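Local coordinates for protein haloacid dehalogenase-like hydrolase (Salmonella enterica subsp. enterica serovar Typhi, PDB 4EZE) that probably hydrolyses O-phosphoserine to serine and phosphate with the help of magnesium, the last step of serine biosynthesis, as a haloacid dehalogenase-fold phosphatase, at residues Y27-Q32 with L309-E314; E82-L87 with F96-K101; A63-A68 with L184-P189; G284-A289 with E295-Q300. All coordinates share one frame; numbering follows the deposited sequence.

Contact 1 of 4, residues Y27-Q32 with L309-E314; sequences YFITTQ and LLFLIE
A single water is gripped by Tyr27 OH, Phe311 O and Glu314 O, and through it Tyr27 of strand 23-29 is joined to the C-terminal tail. The strand lies inside the antiparallel sheet of the N-terminal ferredoxin-like βαββαβ domain; the tail follows the last strand of the parallel haloacid dehalogenase core. The water is 2.7 Å from Glu314 O, 3.0 Å from Phe311 O and 2.5 Å from Tyr27 OH, the last a rather short length and so less sure. Beside this polar link the two aromatic rings meet obliquely, their planes at 46° and their centroids 4.7 Å apart. Tyr27 holds CG beside its own backbone N (chi1 -54°), and its ring reaches the tail with one face under Phe311 CD2, which lies nearest Tyr27 CG, 3.3 Å away, toward the rim of that face. Tyr69, from the neighbouring strand, packs edge-to-face with Phe311. Glu314 OE1 makes a salt bridge with Lys194, independently of its backbone carbonyl. Tight turns shape the tail, Leu310 O accepting from both Ile313 N and Glu314 N. At the far end of the Phe311 ring, CE1 rests 4.0 Å from Ile29 CG1.

Contact 2 of 4, residues E82-L87 with F96-K101; sequences EFYRYL and FDFFIK
Leu87 lays a methyl over the ring of Phe98. Its CG stands opposite the backbone N (chi1 -165°), which swings CD2 out from the helix until it sits 4.0 Å from the Phe98 centroid and only 14° off the ring normal, a CH-pi contact over one face. Phe98 answers with a less common conformation: CG is wedged between its own backbone N and carbonyl carbon (chi1 65°), and the ring stands up from the strand toward the helix. Phe96, two residues earlier and on the same side, adopts the same rotamer, and its CZ ends 4.2 Å from Leu87 O. These residues belong to the last helix and last strand of the ferredoxin-like βαββαβ domain, helix 81-93 lying across the sheet in which 97-100 is an edge strand; Leu87 also touches Ile26 and Phe28 of the strand beside it. Tyr84, one turn before Leu87, approaches Phe98 differently. The two side chains run at about a right angle, and Tyr84 CE1 lies at the rim of the Phe98 ring, near its plane, 3.9 Å from Phe98 CZ. Beyond this, the Tyr84 ring stacks on His298 and its hydroxyl bonds to Arg88 NE.

Contact 3 of 4, residues A63-A68 with L184-P189; sequences ALINTA and LLTILP
Ile65 meets helix 184-193 through one of its two branches and the C-terminal tail through the other. At CB the side chain divides. Ile65 CG2 turns to the helix, 4.0 Å from Ile187 CD1 and 4.1 Å from Thr186 CG2, so that a single methyl rests against the methyls of two successive helical residues. CG1 takes the tight place between the backbone N and the carbonyl carbon (chi1 56°) and carries the chain away from the helix. The tip, Ile65 CD1, then lies 3.9 Å from Leu310 CD2 and 4.1 Å from Phe311 CE1. Ile187 runs alongside Ile65 and points the same way. Thr186 comes across Ile65 at nearly a right angle; its CG2, opposite the backbone N, also approaches Leu64 O at 3.8 Å, while its hydroxyl is turned aside from that methyl contact.

The turn bearing Ile65 is braced from within. Asn66 N bonds to Ala63 O, and Thr67 OG1 donates to Ile65 O over 2.8 Å, coming from above the carbonyl plane, 58° out of it. Asn66, with a positive phi, has its OD1 bonded to Tyr61 OH. The helix, for its part, is kinked at Pro189, whose N has no hydrogen to give to the preceding turn. Packing is modest and apolar, with Ile65 and Ile187 buried and Thr186 at the exposed border. What it joins is a β-hairpin, strands 56-62 and 67-75 linked by a tight turn with a G1 beta bulge, where Asn66 and Thr67 both face Ala62, and the first turns of a helix in the haloacid dehalogenase core.

Contact 4 of 4, residues G284-A289 with E295-Q300; sequences GIAWKA and EKIHHQ
The last beta-alpha-beta unit of the parallel sheet is closed here: strand 283-287 runs through helix 291-296 into the edge strand 299-301, and the two strands meet side by side in the Rossmann-like haloacid dehalogenase core. Ala286 N gives a nearly straight bond to His299 O, 2.9 Å long with 173° at the hydrogen, the donor tilted 22° from the carbonyl plane. The same carbonyl receives a CA-H...O contact from Ile285 CA, and Gln300 CA offers another to Ala286 O at 3.3 Å. Ile285 and His299 share one face of the sheet, where Ile285 CG1 lies 4.1 Å from His299 CB, with Leu309 and Leu312 of the tail packing on Ile285. Ala286 and Gln300 share the other, the methyl of Ala286 being close to Gln300 CG and to Ile297 CB.

Gly284 O is met by two side chains. It is 3.1 Å from His299 CB and lies near the plane of the His299 ring, beside its CG-CD2 edge, and Ile297 CG2, set opposite its own backbone N, comes within 3.3 Å of it. Ile285 is about 10 Å, side chain to side chain, from Asp114, the predicted nucleophile. Gln300 OE1 bonds to Asn302 ND2 beyond the strand, while Gln300 NE2, its partner close to the amide plane, ties back to Ile297 O at 3.1 Å.

How the contacts relate
From the N terminus, strand 23-29 enters contact 1 at once, but its partner, the tail at 309-314, is nearly the whole chain away, so contact 1 closes a loop in which the other three are nested. Contact 3 opens next, at the hairpin, and closes on the core helix 184-193, enclosing the short helix-to-strand loop of contact 2. Contact 4 follows both in series, near the end of the core. Contacts 1 and 2 share the N-terminal sheet through neighbouring strands, contact 2 meets contact 4 through Tyr84 and His298, and the tail touches contacts 3 and 4. Contacts 1 and 3 join the ferredoxin-like domain to the core and its tail, while contacts 2 and 4 pack within the domain and within the core.

Contact 1 of 4, residues Y27-Q32 with L309-E314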
# COMPACT_ATOMS: atom_id res chain seq x y z
N TYR A 27 -14.72 3.88 -11.23
CA TYR A 27 -15.56 3.04 -10.36
C TYR A 27 -15.75 3.75 -9.03
O TYR A 27 -14.80 4.31 -8.49
CB TYR A 27 -14.87 1.71 -10.06
CG TYR A 27 -14.44 0.90 -11.26
CD1 TYR A 27 -15.34 0.09 -11.94
CD2 TYR A 27 -13.11 0.92 -11.70
CE1 TYR A 27 -14.95 -0.67 -13.04
CE2 TYR A 27 -12.71 0.17 -12.78
CZ TYR A 27 -13.63 -0.62 -13.45
OH TYR A 27 -13.24 -1.39 -14.53
N PHE A 28 -16.95 3.68 -8.49
CA PHE A 28 -17.23 4.29 -7.21
C PHE A 28 -17.68 3.23 -6.24
O PHE A 28 -18.56 2.46 -6.56
CB PHE A 28 -18.38 5.28 -7.34
CG PHE A 28 -18.05 6.46 -8.17
CD1 PHE A 28 -17.46 7.57 -7.60
CD2 PHE A 28 -18.34 6.47 -9.52
CE1 PHE A 28 -17.16 8.67 -8.38
CE2 PHE A 28 -18.04 7.56 -10.30
CZ PHE A 28 -17.43 8.65 -9.73
N ILE A 29 -17.10 3.22 -5.05
CA ILE A 29 -17.52 2.26 -4.04
C ILE A 29 -17.93 2.98 -2.77
O ILE A 29 -17.14 3.72 -2.18
CB ILE A 29 -16.39 1.30 -3.65
CG1 ILE A 29 -15.79 0.62 -4.89
CG2 ILE A 29 -16.89 0.29 -2.64
CD1 ILE A 29 -14.68 1.42 -5.55
N THR A 30 -19.14 2.71 -2.32
CA THR A 30 -19.68 3.42 -1.21
C THR A 30 -20.63 2.55 -0.40
O THR A 30 -21.19 1.61 -0.94
CB THR A 30 -20.47 4.61 -1.74
OG1 THR A 30 -20.90 5.39 -0.63
CG2 THR A 30 -21.69 4.13 -2.54
N THR A 31 -20.84 2.86 0.88
CA THR A 31 -21.90 2.18 1.67
C THR A 31 -23.29 2.79 1.47
O THR A 31 -24.29 2.21 1.92
CB THR A 31 -21.59 2.18 3.17
OG1 THR A 31 -21.36 3.53 3.59
CG2 THR A 31 -20.34 1.30 3.45
N GLN A 32 -23.35 3.96 0.82
CA GLN A 32 -24.60 4.65 0.56
C GLN A 32 -25.42 3.88 -0.48
O GLN A 32 -24.85 3.29 -1.39
CB GLN A 32 -24.33 6.10 0.11
CG GLN A 32 -25.55 6.79 -0.49
CD GLN A 32 -25.52 8.33 -0.46
OE1 GLN A 32 -26.56 8.95 -0.22
NE2 GLN A 32 -24.36 8.95 -0.71
N LEU A 309 -8.36 -3.60 -4.79
CA LEU A 309 -7.37 -3.74 -5.87
C LEU A 309 -7.96 -4.48 -7.08
O LEU A 309 -7.46 -4.39 -8.21
CB LEU A 309 -6.13 -4.46 -5.38
CG LEU A 309 -5.32 -3.76 -4.30
CD1 LEU A 309 -4.21 -4.70 -3.88
CD2 LEU A 309 -4.73 -2.49 -4.86
N LEU A 310 -9.04 -5.22 -6.88
CA LEU A 310 -9.68 -5.81 -8.06
C LEU A 310 -9.83 -4.81 -9.21
O LEU A 310 -9.54 -5.15 -10.36
CB LEU A 310 -11.05 -6.37 -7.71
CG LEU A 310 -11.56 -7.26 -8.85
CD1 LEU A 310 -10.68 -8.49 -8.95
CD2 LEU A 310 -12.99 -7.65 -8.62
N PHE A 311 -10.31 -3.60 -8.90
CA PHE A 311 -10.59 -2.60 -9.95
C PHE A 311 -9.39 -2.19 -10.78
O PHE A 311 -9.52 -1.56 -11.82
CB PHE A 311 -11.31 -1.38 -9.37
CG PHE A 311 -12.64 -1.72 -8.81
CD1 PHE A 311 -12.78 -1.98 -7.45
CD2 PHE A 311 -13.73 -1.89 -9.66
CE1 PHE A 311 -14.01 -2.35 -6.93
CE2 PHE A 311 -14.97 -2.26 -9.14
CZ PHE A 311 -15.11 -2.49 -7.78
N LEU A 312 -8.21 -2.56 -10.32
CA LEU A 312 -7.04 -2.15 -11.03
C LEU A 312 -6.40 -3.34 -11.75
O LEU A 312 -5.36 -3.19 -12.37
CB LEU A 312 -6.04 -1.51 -10.08
CG LEU A 312 -6.53 -0.35 -9.22
CD1 LEU A 312 -5.54 -0.16 -8.09
CD2 LEU A 312 -6.68 0.94 -9.98
N ILE A 313 -6.99 -4.53 -11.65
CA ILE A 313 -6.38 -5.67 -12.31
C ILE A 313 -7.35 -6.54 -13.10
O ILE A 313 -6.92 -7.34 -13.93
CB ILE A 313 -5.58 -6.55 -11.33
CG1 ILE A 313 -6.52 -7.23 -10.34
CG2 ILE A 313 -4.54 -5.71 -10.60
CD1 ILE A 313 -5.78 -8.23 -9.47
N GLU A 314 -8.64 -6.37 -12.85
CA GLU A 314 -9.70 -7.10 -13.59
C GLU A 314 -10.34 -6.16 -14.63
O GLU A 314 -10.83 -5.10 -14.28
CB GLU A 314 -10.77 -7.62 -12.63
CG GLU A 314 -11.95 -8.30 -13.31
CD GLU A 314 -11.49 -9.25 -14.43
OE1 GLU A 314 -10.82 -10.26 -14.13
OE2 GLU A 314 -11.80 -9.00 -15.61
O HOH W 1 -11.03 -2.43 -14.26

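Contact 2 of 4, residues E82-L87 with F96-K101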
# COMPACT_ATOMS: atom_id res chain seq x y z
N GLU A 82 -8.21 19.53 -12.34
CA GLU A 82 -9.26 20.18 -11.59
C GLU A 82 -10.38 19.19 -11.32
O GLU A 82 -10.99 19.23 -10.26
CB GLU A 82 -9.79 21.41 -12.31
CG GLU A 82 -10.99 22.05 -11.62
CD GLU A 82 -10.71 22.45 -10.18
OE1 GLU A 82 -9.61 22.95 -9.90
OE2 GLU A 82 -11.60 22.25 -9.32
N PHE A 83 -10.68 18.32 -12.28
CA PHE A 83 -11.79 17.41 -12.07
C PHE A 83 -11.42 16.35 -11.00
O PHE A 83 -12.26 15.92 -10.20
CB PHE A 83 -12.18 16.73 -13.38
CG PHE A 83 -13.20 15.65 -13.21
CD1 PHE A 83 -14.55 15.96 -13.15
CD2 PHE A 83 -12.81 14.32 -13.07
CE1 PHE A 83 -15.50 14.96 -12.98
CE2 PHE A 83 -13.75 13.32 -12.90
CZ PHE A 83 -15.10 13.64 -12.87
N TYR A 84 -10.16 15.93 -11.00
CA TYR A 84 -9.67 14.99 -10.00
C TYR A 84 -9.78 15.62 -8.62
O TYR A 84 -10.47 15.10 -7.74
CB TYR A 84 -8.21 14.54 -10.23
CG TYR A 84 -7.67 13.85 -8.99
CD1 TYR A 84 -8.15 12.60 -8.62
CD2 TYR A 84 -6.75 14.47 -8.15
CE1 TYR A 84 -7.71 11.97 -7.48
CE2 TYR A 84 -6.29 13.84 -7.01
CZ TYR A 84 -6.78 12.59 -6.67
OH TYR A 84 -6.35 11.95 -5.52
N ARG A 85 -9.09 16.74 -8.44
CA ARG A 85 -9.12 17.45 -7.17
C ARG A 85 -10.55 17.48 -6.61
O ARG A 85 -10.78 17.14 -5.44
CB ARG A 85 -8.56 18.88 -7.33
CG ARG A 85 -8.12 19.53 -6.01
CD ARG A 85 -8.41 21.03 -5.98
NE ARG A 85 -9.77 21.35 -6.44
CZ ARG A 85 -10.86 21.34 -5.67
NH1 ARG A 85 -10.77 21.03 -4.38
NH2 ARG A 85 -12.05 21.64 -6.19
N TYR A 86 -11.51 17.87 -7.44
CA TYR A 86 -12.89 17.99 -6.98
C TYR A 86 -13.50 16.62 -6.63
O TYR A 86 -14.20 16.47 -5.62
CB TYR A 86 -13.75 18.76 -8.00
CG TYR A 86 -15.21 18.97 -7.59
CD1 TYR A 86 -15.54 19.86 -6.57
CD2 TYR A 86 -16.25 18.30 -8.23
CE1 TYR A 86 -16.86 20.06 -6.19
CE2 TYR A 86 -17.58 18.50 -7.86
CZ TYR A 86 -17.87 19.39 -6.83
OH TYR A 86 -19.17 19.61 -6.43
N LEU A 87 -13.25 15.61 -7.45
CA LEU A 87 -13.78 14.28 -7.15
C LEU A 87 -13.25 13.79 -5.77
O LEU A 87 -14.01 13.38 -4.88
CB LEU A 87 -13.43 13.32 -8.28
CG LEU A 87 -14.21 12.00 -8.31
CD1 LEU A 87 -15.70 12.22 -8.19
CD2 LEU A 87 -13.91 11.22 -9.57
N PHE A 96 -16.48 8.18 0.09
CA PHE A 96 -16.52 7.01 -0.76
C PHE A 96 -15.14 6.87 -1.35
O PHE A 96 -14.34 7.81 -1.33
CB PHE A 96 -17.60 7.11 -1.87
CG PHE A 96 -17.42 8.30 -2.75
CD1 PHE A 96 -16.55 8.25 -3.83
CD2 PHE A 96 -18.08 9.49 -2.46
CE1 PHE A 96 -16.35 9.37 -4.64
CE2 PHE A 96 -17.90 10.60 -3.27
CZ PHE A 96 -17.04 10.54 -4.36
N ASP A 97 -14.85 5.68 -1.85
CA ASP A 97 -13.62 5.46 -2.57
C ASP A 97 -13.95 5.44 -4.04
O ASP A 97 -15.10 5.17 -4.44
CB ASP A 97 -12.98 4.13 -2.16
CG ASP A 97 -12.20 4.24 -0.87
OD1 ASP A 97 -11.33 5.14 -0.82
OD2 ASP A 97 -12.45 3.44 0.07
N PHE A 98 -12.95 5.68 -4.88
CA PHE A 98 -13.19 5.49 -6.29
C PHE A 98 -11.88 5.13 -6.95
O PHE A 98 -10.81 5.28 -6.33
CB PHE A 98 -13.75 6.77 -6.92
CG PHE A 98 -12.78 7.94 -6.89
CD1 PHE A 98 -11.86 8.12 -7.90
CD2 PHE A 98 -12.79 8.85 -5.85
CE1 PHE A 98 -10.99 9.19 -7.89
CE2 PHE A 98 -11.92 9.92 -5.83
CZ PHE A 98 -11.02 10.10 -6.85
N PHE A 99 -11.97 4.67 -8.19
CA PHE A 99 -10.79 4.47 -9.01
C PHE A 99 -11.03 4.94 -10.41
O PHE A 99 -12.08 4.66 -11.01
CB PHE A 99 -10.40 3.00 -9.03
CG PHE A 99 -9.73 2.55 -7.79
CD1 PHE A 99 -8.44 2.95 -7.52
CD2 PHE A 99 -10.41 1.76 -6.87
CE1 PHE A 99 -7.80 2.54 -6.36
CE2 PHE A 99 -9.78 1.36 -5.71
CZ PHE A 99 -8.48 1.74 -5.46
N ILE A 100 -10.07 5.68 -10.94
CA ILE A 100 -10.05 5.99 -12.35
C ILE A 100 -9.29 4.86 -13.01
O ILE A 100 -8.10 4.69 -12.79
CB ILE A 100 -9.38 7.33 -12.63
CG1 ILE A 100 -10.28 8.47 -12.14
CG2 ILE A 100 -9.12 7.48 -14.12
CD1 ILE A 100 -9.52 9.77 -12.01
N LYS A 101 -10.00 4.07 -13.80
CA LYS A 101 -9.38 2.91 -14.43
C LYS A 101 -8.14 3.30 -15.24
O LYS A 101 -8.20 4.14 -16.12
CB LYS A 101 -10.39 2.19 -15.31
CG LYS A 101 -9.85 0.96 -16.00
CD LYS A 101 -10.98 0.24 -16.72
CE LYS A 101 -10.49 -0.93 -17.56
NZ LYS A 101 -11.64 -1.78 -17.98

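Contact 3 of 4, residues A63-A68 with L184-P189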
# COMPACT_ATOMS: atom_id res chain seq x y z
N ALA A 63 -18.86 -10.17 -7.66
CA ALA A 63 -19.07 -11.30 -6.72
C ALA A 63 -17.81 -11.73 -6.00
O ALA A 63 -17.84 -12.12 -4.84
CB ALA A 63 -19.69 -12.49 -7.45
N LEU A 64 -16.69 -11.68 -6.72
CA LEU A 64 -15.44 -12.24 -6.25
C LEU A 64 -14.99 -11.51 -4.99
O LEU A 64 -14.33 -12.10 -4.15
CB LEU A 64 -14.38 -12.12 -7.35
CG LEU A 64 -13.02 -12.77 -7.15
CD1 LEU A 64 -13.19 -14.26 -6.89
CD2 LEU A 64 -12.09 -12.51 -8.35
N ILE A 65 -15.34 -10.23 -4.86
CA ILE A 65 -14.96 -9.46 -3.67
C ILE A 65 -16.18 -8.96 -2.95
O ILE A 65 -16.09 -8.06 -2.12
CB ILE A 65 -14.08 -8.26 -4.01
CG1 ILE A 65 -14.79 -7.36 -5.02
CG2 ILE A 65 -12.75 -8.73 -4.58
CD1 ILE A 65 -14.06 -6.06 -5.27
N ASN A 66 -17.31 -9.54 -3.27
CA ASN A 66 -18.58 -9.17 -2.65
C ASN A 66 -18.80 -7.68 -2.54
O ASN A 66 -19.09 -7.17 -1.46
CB ASN A 66 -18.68 -9.76 -1.26
CG ASN A 66 -20.02 -9.51 -0.65
OD1 ASN A 66 -20.97 -9.15 -1.35
ND2 ASN A 66 -20.12 -9.68 0.66
N THR A 67 -18.67 -6.98 -3.66
CA THR A 67 -18.72 -5.53 -3.64
C THR A 67 -19.60 -5.04 -4.77
O THR A 67 -19.28 -5.24 -5.93
CB THR A 67 -17.31 -4.94 -3.86
OG1 THR A 67 -16.46 -5.37 -2.80
CG2 THR A 67 -17.36 -3.44 -3.86
N ALA A 68 -20.71 -4.41 -4.42
CA ALA A 68 -21.52 -3.73 -5.42
C ALA A 68 -20.92 -2.35 -5.64
O ALA A 68 -20.62 -1.65 -4.69
CB ALA A 68 -22.95 -3.62 -4.93
N LEU A 184 -6.91 -8.50 2.19
CA LEU A 184 -5.74 -9.14 1.58
C LEU A 184 -5.95 -10.64 1.43
O LEU A 184 -5.57 -11.22 0.42
CB LEU A 184 -4.48 -8.81 2.37
CG LEU A 184 -4.02 -7.37 2.11
CD1 LEU A 184 -3.03 -6.88 3.17
CD2 LEU A 184 -3.38 -7.29 0.74
N LEU A 185 -6.61 -11.26 2.42
CA LEU A 185 -6.93 -12.68 2.30
C LEU A 185 -7.80 -12.86 1.09
O LEU A 185 -7.55 -13.72 0.26
CB LEU A 185 -7.66 -13.21 3.53
CG LEU A 185 -6.84 -13.25 4.82
CD1 LEU A 185 -7.74 -13.68 5.97
CD2 LEU A 185 -5.61 -14.15 4.70
N THR A 186 -8.83 -12.04 0.96
CA THR A 186 -9.66 -12.16 -0.23
C THR A 186 -8.88 -11.88 -1.53
O THR A 186 -9.02 -12.62 -2.50
CB THR A 186 -10.87 -11.22 -0.21
OG1 THR A 186 -11.73 -11.58 0.87
CG2 THR A 186 -11.64 -11.33 -1.55
N ILE A 187 -8.06 -10.84 -1.55
CA ILE A 187 -7.56 -10.37 -2.85
C ILE A 187 -6.28 -11.09 -3.33
O ILE A 187 -6.01 -11.17 -4.54
CB ILE A 187 -7.41 -8.82 -2.92
CG1 ILE A 187 -7.49 -8.36 -4.37
CG2 ILE A 187 -6.11 -8.37 -2.26
CD1 ILE A 187 -8.82 -8.72 -5.02
N LEU A 188 -5.51 -11.62 -2.39
CA LEU A 188 -4.21 -12.23 -2.71
C LEU A 188 -4.24 -13.41 -3.70
O LEU A 188 -3.38 -13.53 -4.57
CB LEU A 188 -3.53 -12.70 -1.42
CG LEU A 188 -2.90 -11.57 -0.64
CD1 LEU A 188 -2.39 -12.14 0.68
CD2 LEU A 188 -1.81 -10.94 -1.49
N PRO A 189 -5.20 -14.30 -3.53
CA PRO A 189 -5.41 -15.45 -4.41
C PRO A 189 -5.83 -14.97 -5.79
O PRO A 189 -5.53 -15.60 -6.81
CB PRO A 189 -6.57 -16.21 -3.74
CG PRO A 189 -6.66 -15.68 -2.34
CD PRO A 189 -6.09 -14.30 -2.34

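Contact 4 of 4, residues G284-A289 with E295-Q300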
# COMPACT_ATOMS: atom_id res chain seq x y z
N GLY A 284 0.38 3.56 -8.60
CA GLY A 284 0.77 3.73 -7.19
C GLY A 284 -0.49 3.95 -6.39
O GLY A 284 -1.40 4.68 -6.80
N ILE A 285 -0.58 3.27 -5.25
CA ILE A 285 -1.79 3.30 -4.46
C ILE A 285 -1.47 3.74 -3.05
O ILE A 285 -0.65 3.10 -2.42
CB ILE A 285 -2.46 1.93 -4.39
CG1 ILE A 285 -2.91 1.50 -5.79
CG2 ILE A 285 -3.65 1.98 -3.45
CD1 ILE A 285 -3.22 0.03 -5.89
N ALA A 286 -2.13 4.77 -2.56
CA ALA A 286 -1.93 5.23 -1.21
C ALA A 286 -2.98 4.59 -0.34
O ALA A 286 -4.16 4.77 -0.53
CB ALA A 286 -2.04 6.74 -1.15
N TRP A 287 -2.52 3.82 0.63
CA TRP A 287 -3.42 3.10 1.50
C TRP A 287 -3.59 3.82 2.82
O TRP A 287 -2.68 3.87 3.61
CB TRP A 287 -2.87 1.70 1.72
CG TRP A 287 -3.43 1.01 2.88
CD1 TRP A 287 -2.91 0.96 4.11
CD2 TRP A 287 -4.63 0.26 2.92
NE1 TRP A 287 -3.70 0.23 4.93
CE2 TRP A 287 -4.77 -0.22 4.22
CE3 TRP A 287 -5.60 -0.06 1.98
CZ2 TRP A 287 -5.84 -0.99 4.62
CZ3 TRP A 287 -6.66 -0.82 2.37
CH2 TRP A 287 -6.77 -1.28 3.68
N LYS A 288 -4.75 4.44 3.02
CA LYS A 288 -5.08 5.06 4.28
C LYS A 288 -3.88 5.89 4.69
O LYS A 288 -3.43 5.85 5.81
CB LYS A 288 -5.48 4.01 5.30
CG LYS A 288 -6.73 3.28 4.87
CD LYS A 288 -7.26 2.32 5.91
CE LYS A 288 -8.56 1.70 5.43
NZ LYS A 288 -9.00 0.57 6.28
N ALA A 289 -3.35 6.61 3.71
CA ALA A 289 -2.06 7.25 3.77
C ALA A 289 -1.90 8.56 4.53
O ALA A 289 -2.85 9.27 4.78
CB ALA A 289 -1.51 7.40 2.37
N GLU A 295 -1.51 13.53 -1.15
CA GLU A 295 -1.46 14.67 -2.05
C GLU A 295 -0.69 14.42 -3.33
O GLU A 295 -1.01 15.00 -4.37
CB GLU A 295 -0.92 15.91 -1.36
CG GLU A 295 -1.92 16.57 -0.43
CD GLU A 295 -1.52 17.99 -0.06
OE1 GLU A 295 -1.00 18.70 -0.95
OE2 GLU A 295 -1.72 18.39 1.10
N LYS A 296 0.33 13.57 -3.29
CA LYS A 296 1.00 13.24 -4.54
C LYS A 296 0.40 12.02 -5.24
O LYS A 296 0.48 11.91 -6.46
CB LYS A 296 2.50 13.05 -4.33
CG LYS A 296 3.21 14.31 -3.88
CD LYS A 296 4.68 14.30 -4.30
CE LYS A 296 5.46 15.39 -3.58
NZ LYS A 296 5.47 15.17 -2.10
N ILE A 297 -0.22 11.12 -4.48
CA ILE A 297 -0.70 9.87 -5.09
C ILE A 297 -2.21 9.80 -5.17
O ILE A 297 -2.90 9.82 -4.15
CB ILE A 297 -0.18 8.63 -4.36
CG1 ILE A 297 1.34 8.73 -4.17
CG2 ILE A 297 -0.61 7.38 -5.13
CD1 ILE A 297 2.17 8.52 -5.42
N HIS A 298 -2.71 9.67 -6.39
CA HIS A 298 -4.11 9.90 -6.72
C HIS A 298 -4.98 8.65 -6.79
O HIS A 298 -6.22 8.75 -6.78
CB HIS A 298 -4.18 10.70 -8.01
CG HIS A 298 -3.52 12.03 -7.91
ND1 HIS A 298 -3.53 12.95 -8.94
CD2 HIS A 298 -2.86 12.62 -6.89
CE1 HIS A 298 -2.87 14.03 -8.56
NE2 HIS A 298 -2.45 13.86 -7.32
N HIS A 299 -4.35 7.49 -6.83
CA HIS A 299 -5.09 6.24 -6.55
C HIS A 299 -5.04 6.02 -5.04
O HIS A 299 -3.96 6.02 -4.45
CB HIS A 299 -4.41 5.06 -7.24
CG HIS A 299 -4.52 5.08 -8.73
ND1 HIS A 299 -5.73 5.16 -9.39
CD2 HIS A 299 -3.58 4.95 -9.70
CE1 HIS A 299 -5.53 5.10 -10.69
NE2 HIS A 299 -4.23 4.98 -10.91
N GLN A 300 -6.20 5.85 -4.40
CA GLN A 300 -6.21 5.71 -2.95
C GLN A 300 -7.26 4.75 -2.48
O GLN A 300 -8.36 4.61 -3.07
CB GLN A 300 -6.50 7.07 -2.27
CG GLN A 300 -5.55 8.21 -2.64
CD GLN A 300 -6.01 9.55 -2.09
OE1 GLN A 300 -6.97 9.60 -1.32
NE2 GLN A 300 -5.35 10.64 -2.49